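Local coordinates for 3-oxoacyl-[acyl-carrier-protein] reductase (Sinorhizobium meliloti, PDB 3U9L) that probably catalyses the NADPH-dependent reduction of 3-oxoacyl groups carried on acyl carrier protein, as a member of the short-chain dehydrogenase/reductase family, at residues A[11-16]-A[32-37]; A[66-71]-A[123-128]; A[91-96]-A[141-146]. One frame throughout, in Å; residues are numbered along the deposited sequence.

Contact 1 of 3, residues A[11-16]-A[32-37]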
ATOM      1  N   THR A  11       9.626   9.594 -15.225  1.00 20.21           N
ATOM      2  CA  THR A  11       8.552  10.476 -14.801  1.00 21.13           C
ATOM      3  C   THR A  11       8.969  11.331 -13.577  1.00 23.44           C
ATOM      4  O   THR A  11       9.914  10.996 -12.843  1.00 23.28           O
ATOM      5  CB  THR A  11       7.230   9.722 -14.552  1.00 21.77           C
ATOM      6  OG1 THR A  11       7.394   8.805 -13.465  1.00 20.29           O
ATOM      7  CG2 THR A  11       6.797   8.954 -15.840  1.00 21.62           C
ATOM      8  N   GLY A  12       8.291  12.458 -13.411  1.00 23.64           N
ATOM      9  CA  GLY A  12       8.525  13.339 -12.269  1.00 26.71           C
ATOM     10  C   GLY A  12       9.983  13.728 -12.173  1.00 26.57           C
ATOM     11  O   GLY A  12      10.557  13.721 -11.091  1.00 27.84           O
ATOM     12  N   ALA A  13      10.583  14.052 -13.309  1.00 25.51           N
ATOM     13  CA  ALA A  13      12.013  14.350 -13.366  1.00 25.94           C
ATOM     14  C   ALA A  13      12.402  15.827 -13.206  1.00 28.32           C
ATOM     15  O   ALA A  13      13.518  16.184 -13.565  1.00 27.15           O
ATOM     16  CB  ALA A  13      12.590  13.845 -14.612  1.00 24.95           C
ATOM     17  N   SER A  14      11.511  16.667 -12.675  1.00 27.96           N
ATOM     18  CA  SER A  14      11.814  18.100 -12.578  1.00 31.55           C
ATOM     19  C   SER A  14      12.957  18.419 -11.635  1.00 32.27           C
ATOM     20  O   SER A  14      13.673  19.379 -11.842  1.00 32.43           O
ATOM     21  CB  SER A  14      10.586  18.919 -12.179  1.00 32.69           C
ATOM     22  OG  SER A  14      10.023  18.428 -10.993  1.00 33.92           O
ATOM     23  N   SER A  15      13.132  17.607 -10.604  1.00 32.52           N
ATOM     24  CA  SER A  15      14.199  17.790  -9.639  1.00 32.50           C
ATOM     25  C   SER A  15      14.415  16.462  -8.901  1.00 31.73           C
ATOM     26  O   SER A  15      13.859  15.415  -9.301  1.00 31.91           O
ATOM     27  CB  SER A  15      13.777  18.850  -8.619  1.00 35.65           C
ATOM     28  OG  SER A  15      12.504  18.493  -8.082  1.00 37.78           O
ATOM     29  N   GLY A  16      15.195  16.497  -7.823  1.00 31.76           N
ATOM     30  CA  GLY A  16      15.274  15.353  -6.912  1.00 32.25           C
ATOM     31  C   GLY A  16      16.007  14.180  -7.527  1.00 32.14           C
ATOM     32  O   GLY A  16      16.938  14.389  -8.331  1.00 33.75           O
ATOM     33  N   VAL A  32      17.578  10.107 -23.165  1.00 24.24           N
ATOM     34  CA  VAL A  32      16.778  10.249 -21.955  1.00 24.07           C
ATOM     35  C   VAL A  32      15.644  11.264 -22.096  1.00 26.04           C
ATOM     36  O   VAL A  32      15.874  12.447 -22.359  1.00 24.71           O
ATOM     37  CB  VAL A  32      17.630  10.593 -20.698  1.00 23.83           C
ATOM     38  CG1 VAL A  32      16.754  10.616 -19.469  1.00 22.55           C
ATOM     39  CG2 VAL A  32      18.764   9.583 -20.517  1.00 24.25           C
ATOM     40  N   TYR A  33      14.403  10.795 -21.937  1.00 24.41           N
ATOM     41  CA  TYR A  33      13.285  11.719 -21.849  1.00 25.13           C
ATOM     42  C   TYR A  33      12.970  12.045 -20.425  1.00 24.74           C
ATOM     43  O   TYR A  33      12.451  11.196 -19.690  1.00 22.44           O
ATOM     44  CB  TYR A  33      12.073  11.132 -22.531  1.00 23.81           C
ATOM     45  CG  TYR A  33      12.222  11.152 -24.017  1.00 27.14           C
ATOM     46  CD1 TYR A  33      12.644  10.010 -24.708  1.00 26.64           C
ATOM     47  CD2 TYR A  33      11.948  12.300 -24.736  1.00 25.98           C
ATOM     48  CE1 TYR A  33      12.778  10.010 -26.036  1.00 26.72           C
ATOM     49  CE2 TYR A  33      12.057  12.298 -26.090  1.00 29.42           C
ATOM     50  CZ  TYR A  33      12.479  11.170 -26.736  1.00 29.02           C
ATOM     51  OH  TYR A  33      12.623  11.171 -28.100  1.00 32.07           O
ATOM     52  N   ALA A  34      13.295  13.260 -20.007  1.00 24.60           N
ATOM     53  CA  ALA A  34      13.020  13.645 -18.643  1.00 25.22           C
ATOM     54  C   ALA A  34      11.673  14.368 -18.624  1.00 26.31           C
ATOM     55  O   ALA A  34      11.589  15.559 -18.966  1.00 27.40           O
ATOM     56  CB  ALA A  34      14.149  14.541 -18.090  1.00 26.77           C
ATOM     57  N   SER A  35      10.618  13.683 -18.189  1.00 23.33           N
ATOM     58  CA  SER A  35       9.284  14.236 -18.310  1.00 24.98           C
ATOM     59  C   SER A  35       8.781  14.853 -17.003  1.00 25.61           C
ATOM     60  O   SER A  35       9.253  14.508 -15.908  1.00 24.44           O
ATOM     61  CB  SER A  35       8.293  13.158 -18.787  1.00 23.61           C
ATOM     62  OG  SER A  35       7.882  12.392 -17.670  1.00 21.72           O
HETATM   63  N   MSE A  36       7.822  15.768 -17.126  1.00 26.73           N
HETATM   64  CA  MSE A  36       7.256  16.483 -15.961  1.00 29.02           C
HETATM   65  C   MSE A  36       6.002  17.268 -16.368  1.00 29.74           C
HETATM   66  O   MSE A  36       5.762  17.471 -17.535  1.00 29.82           O
HETATM   67  CB  MSE A  36       8.297  17.448 -15.372  1.00 30.46           C
HETATM   68  CG  MSE A  36       8.615  18.642 -16.282  1.00 31.38           C
HETATM   69 SE   MSE A  36      10.440  19.419 -15.951  1.00 42.15          SE
HETATM   70  CE  MSE A  36      11.552  17.947 -16.673  1.00 30.62           C
ATOM     71  N   ARG A  37       5.215  17.694 -15.391  1.00 31.58           N
ATOM     72  CA  ARG A  37       3.978  18.435 -15.618  1.00 33.77           C
ATOM     73  C   ARG A  37       4.257  19.934 -15.866  1.00 35.18           C
ATOM     74  O   ARG A  37       5.245  20.485 -15.406  1.00 33.65           O
ATOM     75  CB  ARG A  37       3.082  18.318 -14.378  1.00 34.90           C
ATOM     76  CG  ARG A  37       3.559  17.240 -13.342  1.00 39.22           C
ATOM     77  CD  ARG A  37       4.816  17.643 -12.441  1.00 41.79           C
ATOM     78  NE  ARG A  37       6.096  16.883 -12.611  1.00 35.84           N
ATOM     79  CZ  ARG A  37       7.058  16.944 -11.695  1.00 34.47           C
ATOM     80  NH1 ARG A  37       8.218  16.340 -11.841  1.00 32.98           N
ATOM     81  NH2 ARG A  37       6.841  17.665 -10.608  1.00 41.63           N
TER
HETATM   82  O   HOH W   1       6.230  12.959 -15.730  1.00 25.76           O
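The glycine-rich loop of a Rossmann fold, through Thr11 to Ser14, meets the end of the neighbouring parallel strand at Ser35 and Met36 and, just past it, Arg37. The backbone supplies one direct link: Ala13 N donates to Ser35 O over 3.0 Å. A water bridges the adjoining polar atoms, accepting from Gly12 N at 3.1 Å and lying 2.6 Å from Ser35 OG, which also bonds to Ile10 O. Apolar contact is modest, with Ala13 CB resting against Ala34 CB at 3.9 Å. In the selenomethionine Met36, chi1 (69°) puts CG between the backbone N and the carbonyl carbon, and SE lies 3.8 Å from Ser14 CB; the bend at chi3 turns CE in toward Ala13 O. Arg37 folds back at chi2 and chi3 over the loop; its NH1 makes a weak bond of 2.9 Å and 116° to Ser14 OG. Gly12 has a positive phi of 55°, and a CB here would point away from the strand, yet still stand close to Arg37 NH1. A glycine-rich turn after the first strand, with a basic residue just beyond the second, is characteristic of the cofactor-binding end of NADP(H)-dependent short-chain dehydrogenases/reductases.

Contact 2 of 3, residues A[66-71]-A[123-128]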
ATOM      1  N   LEU A  66       4.584  15.790 -19.383  1.00 29.26           N
ATOM      2  CA  LEU A  66       3.839  14.563 -19.074  1.00 28.76           C
ATOM      3  C   LEU A  66       3.269  14.704 -17.679  1.00 29.15           C
ATOM      4  O   LEU A  66       3.990  14.681 -16.670  1.00 28.69           O
ATOM      5  CB  LEU A  66       4.737  13.323 -19.226  1.00 26.62           C
ATOM      6  CG  LEU A  66       4.126  11.910 -19.154  1.00 27.48           C
ATOM      7  CD1 LEU A  66       5.123  10.798 -19.556  1.00 24.87           C
ATOM      8  CD2 LEU A  66       3.612  11.686 -17.758  1.00 28.40           C
ATOM      9  N   ASP A  67       1.969  14.918 -17.631  1.00 28.84           N
ATOM     10  CA  ASP A  67       1.265  15.089 -16.383  1.00 28.36           C
ATOM     11  C   ASP A  67       0.693  13.721 -16.002  1.00 28.96           C
ATOM     12  O   ASP A  67      -0.269  13.287 -16.611  1.00 27.41           O
ATOM     13  CB  ASP A  67       0.111  16.034 -16.626  1.00 28.09           C
ATOM     14  CG  ASP A  67      -0.727  16.258 -15.395  1.00 31.87           C
ATOM     15  OD1 ASP A  67      -0.483  15.634 -14.326  1.00 31.85           O
ATOM     16  OD2 ASP A  67      -1.621  17.121 -15.472  1.00 36.43           O
ATOM     17  N   VAL A  68       1.233  13.069 -14.974  1.00 27.97           N
ATOM     18  CA  VAL A  68       0.860  11.678 -14.732  1.00 27.09           C
ATOM     19  C   VAL A  68      -0.534  11.580 -14.166  1.00 27.55           C
ATOM     20  O   VAL A  68      -1.049  10.483 -13.993  1.00 26.62           O
ATOM     21  CB  VAL A  68       1.795  10.993 -13.744  1.00 25.80           C
ATOM     22  CG1 VAL A  68       3.172  10.814 -14.356  1.00 25.19           C
ATOM     23  CG2 VAL A  68       1.848  11.824 -12.399  1.00 27.08           C
ATOM     24  N   GLN A  69      -1.141  12.715 -13.835  1.00 28.69           N
ATOM     25  CA  GLN A  69      -2.500  12.697 -13.309  1.00 26.58           C
ATOM     26  C   GLN A  69      -3.508  12.783 -14.476  1.00 27.74           C
ATOM     27  O   GLN A  69      -4.715  12.686 -14.263  1.00 26.55           O
ATOM     28  CB  GLN A  69      -2.713  13.803 -12.260  1.00 29.39           C
ATOM     29  CG  GLN A  69      -2.134  13.462 -10.897  1.00 28.41           C
ATOM     30  CD  GLN A  69      -2.211  14.591  -9.853  1.00 32.20           C
ATOM     31  OE1 GLN A  69      -2.963  14.496  -8.867  1.00 31.61           O
ATOM     32  NE2 GLN A  69      -1.416  15.641 -10.038  1.00 35.86           N
ATOM     33  N   SER A  70      -3.012  12.937 -15.709  1.00 26.91           N
ATOM     34  CA  SER A  70      -3.905  13.042 -16.860  1.00 26.75           C
ATOM     35  C   SER A  70      -3.635  11.948 -17.876  1.00 27.28           C
ATOM     36  O   SER A  70      -2.557  11.926 -18.493  1.00 26.37           O
ATOM     37  CB  SER A  70      -3.799  14.426 -17.512  1.00 27.39           C
ATOM     38  OG  SER A  70      -4.218  14.360 -18.859  1.00 28.46           O
ATOM     39  N   GLN A  71      -4.590  11.027 -18.072  1.00 26.38           N
ATOM     40  CA  GLN A  71      -4.339   9.955 -19.074  1.00 26.35           C
ATOM     41  C   GLN A  71      -4.060  10.548 -20.435  1.00 27.16           C
ATOM     42  O   GLN A  71      -3.178  10.094 -21.152  1.00 27.66           O
ATOM     43  CB  GLN A  71      -5.467   8.925 -19.170  1.00 25.02           C
ATOM     44  CG  GLN A  71      -5.051   7.721 -20.083  1.00 26.81           C
ATOM     45  CD  GLN A  71      -4.112   6.773 -19.356  1.00 26.13           C
ATOM     46  OE1 GLN A  71      -4.425   6.355 -18.248  1.00 25.03           O
ATOM     47  NE2 GLN A  71      -2.988   6.392 -19.982  1.00 24.77           N
ATOM     48  N   GLN A 123       0.092   3.564 -13.058  1.00 16.97           N
ATOM     49  CA  GLN A 123      -0.824   2.769 -13.825  1.00 17.58           C
ATOM     50  C   GLN A 123      -1.177   3.456 -15.170  1.00 18.34           C
ATOM     51  O   GLN A 123      -1.263   2.792 -16.226  1.00 20.27           O
ATOM     52  CB  GLN A 123      -2.070   2.454 -12.983  1.00 17.79           C
ATOM     53  CG  GLN A 123      -3.069   1.399 -13.592  1.00 18.21           C
ATOM     54  CD  GLN A 123      -2.471   0.014 -13.797  1.00 19.87           C
ATOM     55  OE1 GLN A 123      -1.374  -0.297 -13.297  1.00 18.86           O
ATOM     56  NE2 GLN A 123      -3.186  -0.831 -14.583  1.00 18.87           N
ATOM     57  N   ARG A 124      -1.410   4.757 -15.142  1.00 18.76           N
ATOM     58  CA  ARG A 124      -1.617   5.509 -16.384  1.00 19.43           C
ATOM     59  C   ARG A 124      -0.429   5.341 -17.307  1.00 19.03           C
ATOM     60  O   ARG A 124      -0.575   5.055 -18.478  1.00 18.81           O
ATOM     61  CB  ARG A 124      -1.836   7.018 -16.088  1.00 20.66           C
ATOM     62  CG  ARG A 124      -3.177   7.275 -15.480  1.00 21.84           C
ATOM     63  CD  ARG A 124      -3.461   8.756 -15.257  1.00 23.85           C
ATOM     64  NE  ARG A 124      -4.616   8.811 -14.394  1.00 23.63           N
ATOM     65  CZ  ARG A 124      -4.575   9.067 -13.087  1.00 23.55           C
ATOM     66  NH1 ARG A 124      -3.435   9.403 -12.490  1.00 22.01           N
ATOM     67  NH2 ARG A 124      -5.688   9.014 -12.399  1.00 23.42           N
ATOM     68  N   VAL A 125       0.755   5.542 -16.772  1.00 18.54           N
ATOM     69  CA  VAL A 125       1.961   5.418 -17.561  1.00 19.27           C
ATOM     70  C   VAL A 125       2.153   3.984 -18.064  1.00 19.37           C
ATOM     71  O   VAL A 125       2.456   3.754 -19.260  1.00 18.96           O
ATOM     72  CB  VAL A 125       3.221   5.922 -16.780  1.00 18.74           C
ATOM     73  CG1 VAL A 125       4.530   5.635 -17.615  1.00 18.45           C
ATOM     74  CG2 VAL A 125       3.083   7.405 -16.520  1.00 19.03           C
ATOM     75  N   ASN A 126       1.980   3.001 -17.180  1.00 17.23           N
ATOM     76  CA  ASN A 126       2.118   1.622 -17.626  1.00 18.14           C
ATOM     77  C   ASN A 126       1.109   1.219 -18.726  1.00 19.00           C
ATOM     78  O   ASN A 126       1.458   0.551 -19.707  1.00 18.46           O
ATOM     79  CB  ASN A 126       2.008   0.661 -16.426  1.00 16.90           C
ATOM     80  CG  ASN A 126       3.301   0.569 -15.671  1.00 16.76           C
ATOM     81  OD1 ASN A 126       4.351   0.703 -16.249  1.00 17.10           O
ATOM     82  ND2 ASN A 126       3.234   0.368 -14.371  1.00 16.45           N
ATOM     83  N   ARG A 127      -0.150   1.605 -18.535  1.00 18.79           N
ATOM     84  CA  ARG A 127      -1.158   1.244 -19.499  1.00 18.36           C
ATOM     85  C   ARG A 127      -0.851   1.856 -20.882  1.00 21.73           C
ATOM     86  O   ARG A 127      -1.177   1.257 -21.931  1.00 20.42           O
ATOM     87  CB  ARG A 127      -2.550   1.619 -19.003  1.00 19.24           C
ATOM     88  CG  ARG A 127      -3.117   0.521 -18.052  1.00 19.47           C
ATOM     89  CD  ARG A 127      -4.496   0.940 -17.431  1.00 22.18           C
ATOM     90  NE  ARG A 127      -5.506   1.293 -18.444  1.00 22.71           N
ATOM     91  CZ  ARG A 127      -6.189   0.420 -19.178  1.00 23.70           C
ATOM     92  NH1 ARG A 127      -7.060   0.872 -20.081  1.00 24.75           N
ATOM     93  NH2 ARG A 127      -6.011  -0.897 -19.029  1.00 22.25           N
ATOM     94  N   ALA A 128      -0.201   3.019 -20.889  1.00 18.59           N
ATOM     95  CA  ALA A 128       0.230   3.663 -22.149  1.00 21.71           C
ATOM     96  C   ALA A 128       1.475   3.025 -22.770  1.00 20.29           C
ATOM     97  O   ALA A 128       1.539   2.796 -23.987  1.00 21.47           O
ATOM     98  CB  ALA A 128       0.471   5.215 -21.906  1.00 20.53           C
TER
HETATM   99  O   HOH W   2      -5.847   4.060 -18.476  1.00 30.09           O
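Arg124 of helix 108-136 and the loop after strand 61-65 exchange two hydrogen bonds of opposite sense. In the first, Arg124 NH1 donates to Val68 O at 3.0 Å and 154°, in the carbonyl plane and on a lone pair; the arginine chain is extended from CG to NE, and Gln69 O lies over one guanidinium face. In the second, Gln71 NE2 donates a hydrogen bond to Arg124 O over 3.1 Å, tilted from the carbonyl plane, while Ala128 N reaches that oxygen from the opposite face as the helix bond. A bend at chi2 (77°) brings the Gln71 amide across the arginine stem, and NE2 also serves Asp75.

Arg124 NH1 forms a salt bridge with Asp116, so a leucine in place of Arg124 would probably leave Val68 O without this donor and Asp116 without its charge partner. A water donates to Gln71 OE1 at 2.7 Å and accepts from Arg127 NE, whose guanidinium pairs with Asp208 of the second subunit.

Val125 CG2 packs on Val68 CG1 at 4.0 Å, with Leu66 CD2 at the margin.

Asp67 OD1 accepts from Gln69 N in an Asx turn within a type I turn, and Ser70, at the N-cap, bonds through OG to Ser73 N of helix 71-85. A long helix that braces such a loop while also facing another subunit is typical of the dimer interface of classical short-chain dehydrogenases/reductases.

Contact 3 of 3, residues A[91-96]-A[141-146]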
ATOM      1  N   LEU A  91      11.754   2.233 -18.630  1.00 18.31           N
ATOM      2  CA  LEU A  91      10.683   3.056 -18.109  1.00 19.26           C
ATOM      3  C   LEU A  91      10.966   3.229 -16.606  1.00 20.51           C
ATOM      4  O   LEU A  91      11.069   2.226 -15.856  1.00 19.11           O
ATOM      5  CB  LEU A  91       9.345   2.367 -18.366  1.00 20.17           C
ATOM      6  CG  LEU A  91       8.086   3.009 -17.786  1.00 20.69           C
ATOM      7  CD1 LEU A  91       7.994   4.439 -18.371  1.00 21.20           C
ATOM      8  CD2 LEU A  91       6.813   2.197 -18.098  1.00 17.99           C
ATOM      9  N   ILE A  92      11.165   4.482 -16.188  1.00 17.74           N
ATOM     10  CA  ILE A  92      11.504   4.777 -14.799  1.00 19.61           C
ATOM     11  C   ILE A  92      10.353   5.487 -14.092  1.00 20.13           C
ATOM     12  O   ILE A  92      10.064   6.668 -14.346  1.00 19.73           O
ATOM     13  CB  ILE A  92      12.880   5.526 -14.635  1.00 20.31           C
ATOM     14  CG1 ILE A  92      13.992   4.881 -15.491  1.00 19.43           C
ATOM     15  CG2 ILE A  92      13.280   5.595 -13.151  1.00 19.34           C
ATOM     16  CD1 ILE A  92      15.413   5.585 -15.336  1.00 19.25           C
ATOM     17  N   HIS A  93       9.669   4.732 -13.232  1.00 18.13           N
ATOM     18  CA  HIS A  93       8.574   5.274 -12.460  1.00 18.73           C
ATOM     19  C   HIS A  93       9.123   6.020 -11.234  1.00 21.20           C
ATOM     20  O   HIS A  93       9.580   5.407 -10.258  1.00 20.60           O
ATOM     21  CB  HIS A  93       7.625   4.172 -11.995  1.00 17.30           C
ATOM     22  CG  HIS A  93       6.817   3.576 -13.098  1.00 19.28           C
ATOM     23  ND1 HIS A  93       5.764   4.228 -13.675  1.00 18.67           N
ATOM     24  CD2 HIS A  93       6.919   2.370 -13.722  1.00 16.84           C
ATOM     25  CE1 HIS A  93       5.206   3.448 -14.595  1.00 17.56           C
ATOM     26  NE2 HIS A  93       5.901   2.331 -14.651  1.00 18.59           N
ATOM     27  N   ASN A  94       9.022   7.334 -11.253  1.00 21.02           N
ATOM     28  CA  ASN A  94       9.600   8.139 -10.184  1.00 21.75           C
ATOM     29  C   ASN A  94       8.622   9.190  -9.704  1.00 24.63           C
ATOM     30  O   ASN A  94       8.650   9.560  -8.545  1.00 26.91           O
ATOM     31  CB  ASN A  94      10.910   8.785 -10.654  1.00 21.88           C
ATOM     32  CG  ASN A  94      11.454   9.824  -9.651  1.00 24.77           C
ATOM     33  OD1 ASN A  94      11.965   9.474  -8.596  1.00 26.04           O
ATOM     34  ND2 ASN A  94      11.362  11.080 -10.002  1.00 23.65           N
ATOM     35  N   ALA A  95       7.743   9.711 -10.552  1.00 23.66           N
ATOM     36  CA  ALA A  95       6.766  10.684  -9.987  1.00 27.63           C
ATOM     37  C   ALA A  95       6.302  10.338  -8.533  1.00 28.08           C
ATOM     38  O   ALA A  95       5.912   9.197  -8.250  1.00 28.53           O
ATOM     39  CB  ALA A  95       5.527  10.885 -10.980  1.00 25.54           C
ATOM     40  N   GLY A  96       6.318  11.311  -7.616  1.00 30.45           N
ATOM     41  CA  GLY A  96       5.940  11.076  -6.225  1.00 30.41           C
ATOM     42  C   GLY A  96       5.680  12.371  -5.464  1.00 33.39           C
ATOM     43  O   GLY A  96       5.866  13.472  -6.001  1.00 38.46           O
ATOM     44  N   LEU A 141      11.593  -2.110 -16.551  1.00 20.43           N
ATOM     45  CA  LEU A 141      10.892  -1.195 -15.668  1.00 19.40           C
ATOM     46  C   LEU A 141      11.738  -1.008 -14.438  1.00 19.82           C
ATOM     47  O   LEU A 141      12.194  -1.995 -13.799  1.00 19.64           O
ATOM     48  CB  LEU A 141       9.523  -1.767 -15.219  1.00 20.72           C
ATOM     49  CG  LEU A 141       8.300  -1.356 -16.007  1.00 20.32           C
ATOM     50  CD1 LEU A 141       8.639  -1.718 -17.499  1.00 22.26           C
ATOM     51  CD2 LEU A 141       7.108  -2.117 -15.531  1.00 18.02           C
ATOM     52  N   ILE A 142      11.936   0.250 -14.076  1.00 17.13           N
ATOM     53  CA  ILE A 142      12.599   0.556 -12.820  1.00 17.46           C
ATOM     54  C   ILE A 142      11.615   1.359 -11.998  1.00 18.34           C
ATOM     55  O   ILE A 142      11.063   2.370 -12.462  1.00 18.89           O
ATOM     56  CB  ILE A 142      13.925   1.390 -13.076  1.00 18.42           C
ATOM     57  CG1 ILE A 142      14.899   0.620 -13.975  1.00 19.27           C
ATOM     58  CG2 ILE A 142      14.593   1.803 -11.785  1.00 19.15           C
ATOM     59  CD1 ILE A 142      16.218   1.342 -14.216  1.00 20.73           C
ATOM     60  N   TRP A 143      11.403   0.951 -10.753  1.00 16.46           N
ATOM     61  CA  TRP A 143      10.484   1.687  -9.896  1.00 16.71           C
ATOM     62  C   TRP A 143      11.318   2.307  -8.792  1.00 16.63           C
ATOM     63  O   TRP A 143      12.219   1.652  -8.248  1.00 16.68           O
ATOM     64  CB  TRP A 143       9.486   0.691  -9.278  1.00 15.40           C
ATOM     65  CG  TRP A 143       8.637  -0.094 -10.272  1.00 15.52           C
ATOM     66  CD1 TRP A 143       9.055  -1.142 -11.090  1.00 16.05           C
ATOM     67  CD2 TRP A 143       7.239   0.074 -10.518  1.00 15.81           C
ATOM     68  NE1 TRP A 143       7.966  -1.637 -11.831  1.00 16.07           N
ATOM     69  CE2 TRP A 143       6.851  -0.918 -11.486  1.00 17.48           C
ATOM     70  CE3 TRP A 143       6.262   0.944 -10.009  1.00 17.14           C
ATOM     71  CZ2 TRP A 143       5.537  -1.021 -11.948  1.00 15.74           C
ATOM     72  CZ3 TRP A 143       4.968   0.803 -10.434  1.00 16.58           C
ATOM     73  CH2 TRP A 143       4.617  -0.147 -11.407  1.00 15.61           C
ATOM     74  N   ILE A 144      11.045   3.553  -8.443  1.00 17.27           N
ATOM     75  CA  ILE A 144      11.701   4.154  -7.264  1.00 17.54           C
ATOM     76  C   ILE A 144      10.758   3.947  -6.142  1.00 18.74           C
ATOM     77  O   ILE A 144       9.670   4.545  -6.086  1.00 20.43           O
ATOM     78  CB  ILE A 144      11.984   5.666  -7.412  1.00 20.60           C
ATOM     79  CG1 ILE A 144      12.644   5.967  -8.743  1.00 20.28           C
ATOM     80  CG2 ILE A 144      12.771   6.216  -6.160  1.00 21.72           C
ATOM     81  CD1 ILE A 144      13.873   5.177  -8.989  1.00 21.46           C
ATOM     82  N   SER A 145      11.140   3.067  -5.239  1.00 18.60           N
ATOM     83  CA  SER A 145      10.265   2.674  -4.193  1.00 18.45           C
ATOM     84  C   SER A 145      10.730   3.511  -2.992  1.00 21.76           C
ATOM     85  O   SER A 145      11.164   4.653  -3.180  1.00 20.01           O
ATOM     86  CB  SER A 145      10.454   1.190  -3.926  1.00 18.56           C
ATOM     87  OG  SER A 145       9.548   0.709  -2.977  1.00 20.18           O
ATOM     88  N   SER A 146      10.678   2.928  -1.794  1.00 19.72           N
ATOM     89  CA  SER A 146      10.982   3.659  -0.578  1.00 21.73           C
ATOM     90  C   SER A 146      11.383   2.693   0.535  1.00 20.60           C
ATOM     91  O   SER A 146      10.703   1.710   0.779  1.00 21.29           O
ATOM     92  CB  SER A 146       9.716   4.434  -0.172  1.00 22.94           C
ATOM     93  OG  SER A 146       9.895   5.125   1.024  1.00 25.78           O
TER
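With the side chains of His93 and Trp143 rising from paired positions of parallel strands on one face of the sheet, similar first torsions (chi1 -71° and -60°) turn the rings the same way, each placing CG anti to its own carbonyl carbon. The two side chains run side by side and stack face to face. The centroids of the imidazole and the six-membered indole ring are 4.4 Å apart and the planes meet at 28°. The overlap is offset, for His93 CD2 stands over the centre of that indole ring whereas Trp143 CZ3 lies toward the rim of the imidazole.

Beneath the rings the parallel ladder is regular. Ile142 N donates to Leu91 O at 2.8 Å, Ile142 O accepts from His93 N at 2.8 Å, and Ile144 N reaches His93 O at 3.0 Å, so Ile142 uses both its backbone groups on the neighbouring strand. On the other face Ile92 CG2 touches Ile142 CG2 and Ile144 CD1, both at 4.2 Å, with Ile248 of helix 242-252 packed against all three isoleucines. Beyond the last rung, Asn94 OD1 lies 3.6 Å from Ile144 CG1.

His93 NE2 bonds to Asn126 OD1 of helix 108-136, an acceptor that would probably keep the proton on NE2. The stack and the NE2 bond are likely to fix the rotation of this buried imidazole, with NE2 satisfied by Asn126.

From the N terminus, contact 1 closes first, before the others open, a short excursion through helix 16-27 that joins strands 7-10 and 31-36 in a beta-alpha-beta unit. Contact 2 opens at 66-71 and contact 3 at 91-96; contact 2 closes on helix 108-136 and contact 3 on strand 139-144, so they cross. Contacts 1 and 3 reach the same sheet, and contact 2 sets helix 108-136 against the loop beside it. Met36 O binds Leu66 N between contacts 1 and 2, Thr11 OG1 holds Ala95 N between contacts 1 and 3, and Val125 packs on Leu91 between contacts 2 and 3. They tie the glycine-rich loop, central strands and interface helix into one Rossmann core.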